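Local coordinates for protein tetraacyldisaccharide 4'-kinase (Aquifex aeolicus, PDB 4EHX) that phosphorylates the 4'-position of a tetraacyldisaccharide 1-phosphate with ATP, forming lipid IVA in the last step of lipid IVA biosynthesis, at residues Ala59-Asp64 / Glu301-Leu306. Sequence-based numbering, arbitrary orientation.
Sequences ADLLKD and EREEKL
Leu61 reaches out from the last turn of helix 51-61 and lays its two methyls against the start of helix 303-312, one on a leucine and the other beside a carboxylate. The apolar half is the meeting of Leu61 CD1 with Leu306 CD2, 4.1 Å apart, the two side chains crossing at about a right angle. No hydrogen bond joins the two segments, and the backbones stay well apart: the nearest alpha carbons, Leu61 CA and Leu306 CA, are 9.5 Å apart, so the side chains span the gap. The CB of Leu61 already leads toward the other segment. Leu306 gets there differently: with CG anti to the backbone N (chi1 175°), its CD2 is delivered to Leu61, while the side chain also packs on Phe54, Tyr57 and Phe202. Leu61 also touches Lys307 and Ile310 further along the same helix, Ile310 extending the apolar packing.

In this P-loop kinase, helix 51-61 begins at Lys51 and Thr52, the last residues of the predicted ATP-binding loop; the contact lies at its far end, away from that site, where the P-loop helix packs against the C-terminal helix of the chain.

The second touch is by Glu303, in the first turn after the N-cap residue Arg302. Its extended chain brings OE1 to 4.3 Å from Leu61 CD2, a loose contact at the border of the patch. The polar bond of that oxygen goes to the hydroxyl of Tyr57, one turn before Leu61, so the carboxylate is tied to the same helix that Leu61 comes from. Asp60 OD2 lies 6.9 Å from Glu303 OE1, a distant like-charge neighbour whose effect is probably weak, while the Tyr57 bond would probably favour the ionised form of Glu303.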
loop_
_atom_site.group_PDB
_atom_site.type_symbol
_atom_site.label_atom_id
_atom_site.label_comp_id
_atom_site.label_asym_id
_atom_site.label_seq_id
_atom_site.Cartn_x
_atom_site.Cartn_y
_atom_site.Cartn_z
ATOM N N ALA A 59 -2.080 4.122 10.374
ATOM C CA ALA A 59 -2.489 3.220 11.446
ATOM C C ALA A 59 -1.777 3.602 12.744
ATOM O O ALA A 59 -2.362 3.536 13.832
ATOM C CB ALA A 59 -2.214 1.752 11.068
ATOM N N ASP A 60 -0.523 4.036 12.629
ATOM C CA ASP A 60 0.226 4.500 13.790
ATOM C C ASP A 60 -0.361 5.775 14.408
ATOM O O ASP A 60 -0.342 5.947 15.628
ATOM C CB ASP A 60 1.709 4.723 13.449
ATOM C CG ASP A 60 2.506 5.209 14.648
ATOM O OD1 ASP A 60 2.834 4.358 15.495
ATOM O OD2 ASP A 60 2.786 6.428 14.763
ATOM N N LEU A 61 -0.886 6.667 13.576
ATOM C CA LEU A 61 -1.531 7.868 14.099
ATOM C C LEU A 61 -2.743 7.466 14.940
ATOM O O LEU A 61 -3.096 8.144 15.908
ATOM C CB LEU A 61 -1.968 8.811 12.969
ATOM C CG LEU A 61 -0.882 9.527 12.164
ATOM C CD1 LEU A 61 -1.512 10.465 11.142
ATOM C CD2 LEU A 61 0.071 10.290 13.098
ATOM N N LEU A 62 -3.360 6.349 14.569
ATOM C CA LEU A 62 -4.554 5.830 15.250
ATOM C C LEU A 62 -4.247 4.722 16.256
ATOM O O LEU A 62 -5.090 3.860 16.519
ATOM C CB LEU A 62 -5.528 5.286 14.195
ATOM C CG LEU A 62 -6.138 6.329 13.259
ATOM C CD1 LEU A 62 -6.639 5.704 11.951
ATOM C CD2 LEU A 62 -7.273 7.077 13.986
ATOM N N LYS A 63 -3.046 4.739 16.826
ATOM C CA LYS A 63 -2.628 3.660 17.726
ATOM C C LYS A 63 -3.492 3.539 18.987
ATOM O O LYS A 63 -3.484 2.510 19.666
ATOM C CB LYS A 63 -1.162 3.829 18.117
ATOM C CG LYS A 63 -0.875 5.080 18.912
ATOM C CD LYS A 63 0.614 5.143 19.274
ATOM C CE LYS A 63 0.895 6.407 20.076
ATOM N NZ LYS A 63 2.324 6.560 20.478
ATOM N N ASP A 64 -4.234 4.591 19.296
ATOM C CA ASP A 64 -5.107 4.588 20.464
ATOM C C ASP A 64 -6.491 4.000 20.159
ATOM O O ASP A 64 -7.329 3.898 21.050
ATOM C CB ASP A 64 -5.236 6.009 21.024
ATOM C CG ASP A 64 -3.893 6.577 21.492
ATOM O OD1 ASP A 64 -3.139 5.852 22.183
ATOM O OD2 ASP A 64 -3.586 7.744 21.159
ATOM N N GLU A 301 4.702 16.418 6.158
ATOM C CA GLU A 301 4.597 17.823 6.532
ATOM C C GLU A 301 3.206 18.156 7.095
ATOM O O GLU A 301 2.206 17.594 6.654
ATOM C CB GLU A 301 4.910 18.728 5.338
ATOM C CG GLU A 301 6.346 18.668 4.878
ATOM C CD GLU A 301 6.689 19.777 3.897
ATOM O OE1 GLU A 301 5.801 20.604 3.591
ATOM O OE2 GLU A 301 7.847 19.818 3.434
ATOM N N ARG A 302 3.158 19.060 8.072
ATOM C CA ARG A 302 1.889 19.535 8.660
ATOM C C ARG A 302 1.101 18.382 9.266
ATOM O O ARG A 302 -0.121 18.343 9.195
ATOM C CB ARG A 302 1.025 20.240 7.612
ATOM C CG ARG A 302 1.752 21.286 6.784
ATOM C CD ARG A 302 0.918 21.708 5.572
ATOM N NE ARG A 302 -0.187 22.597 5.931
ATOM C CZ ARG A 302 -1.472 22.340 5.697
ATOM N NH1 ARG A 302 -1.832 21.213 5.097
ATOM N NH2 ARG A 302 -2.399 23.216 6.062
ATOM N N GLU A 303 1.823 17.422 9.831
ATOM C CA GLU A 303 1.212 16.235 10.417
ATOM C C GLU A 303 0.060 16.551 11.394
ATOM O O GLU A 303 -0.977 15.866 11.409
ATOM C CB GLU A 303 2.323 15.427 11.086
ATOM C CG GLU A 303 1.910 14.469 12.143
ATOM C CD GLU A 303 3.089 13.623 12.552
ATOM O OE1 GLU A 303 3.405 12.668 11.813
ATOM O OE2 GLU A 303 3.718 13.941 13.579
ATOM N N GLU A 304 0.222 17.593 12.196
ATOM C CA GLU A 304 -0.825 17.948 13.147
ATOM C C GLU A 304 -2.137 18.360 12.472
ATOM O O GLU A 304 -3.206 18.163 13.045
ATOM C CB GLU A 304 -0.346 19.011 14.140
ATOM C CG GLU A 304 0.604 18.434 15.184
ATOM C CD GLU A 304 1.504 19.481 15.801
ATOM O OE1 GLU A 304 2.655 19.641 15.313
ATOM O OE2 GLU A 304 1.054 20.141 16.768
ATOM N N LYS A 305 -2.059 18.931 11.271
ATOM C CA LYS A 305 -3.275 19.252 10.526
ATOM C C LYS A 305 -3.980 17.980 10.055
ATOM O O LYS A 305 -5.208 17.915 10.034
ATOM C CB LYS A 305 -2.988 20.155 9.326
ATOM C CG LYS A 305 -2.320 21.482 9.686
ATOM C CD LYS A 305 -3.172 22.292 10.638
ATOM C CE LYS A 305 -4.507 22.665 10.008
ATOM N NZ LYS A 305 -5.445 23.207 11.025
ATOM N N LEU A 306 -3.210 16.976 9.660
ATOM C CA LEU A 306 -3.820 15.706 9.284
ATOM C C LEU A 306 -4.463 15.042 10.501
ATOM O O LEU A 306 -5.579 14.513 10.412
ATOM C CB LEU A 306 -2.807 14.784 8.607
ATOM C CG LEU A 306 -3.328 13.381 8.288
ATOM C CD1 LEU A 306 -4.517 13.471 7.306
ATOM C CD2 LEU A 306 -2.221 12.514 7.717
#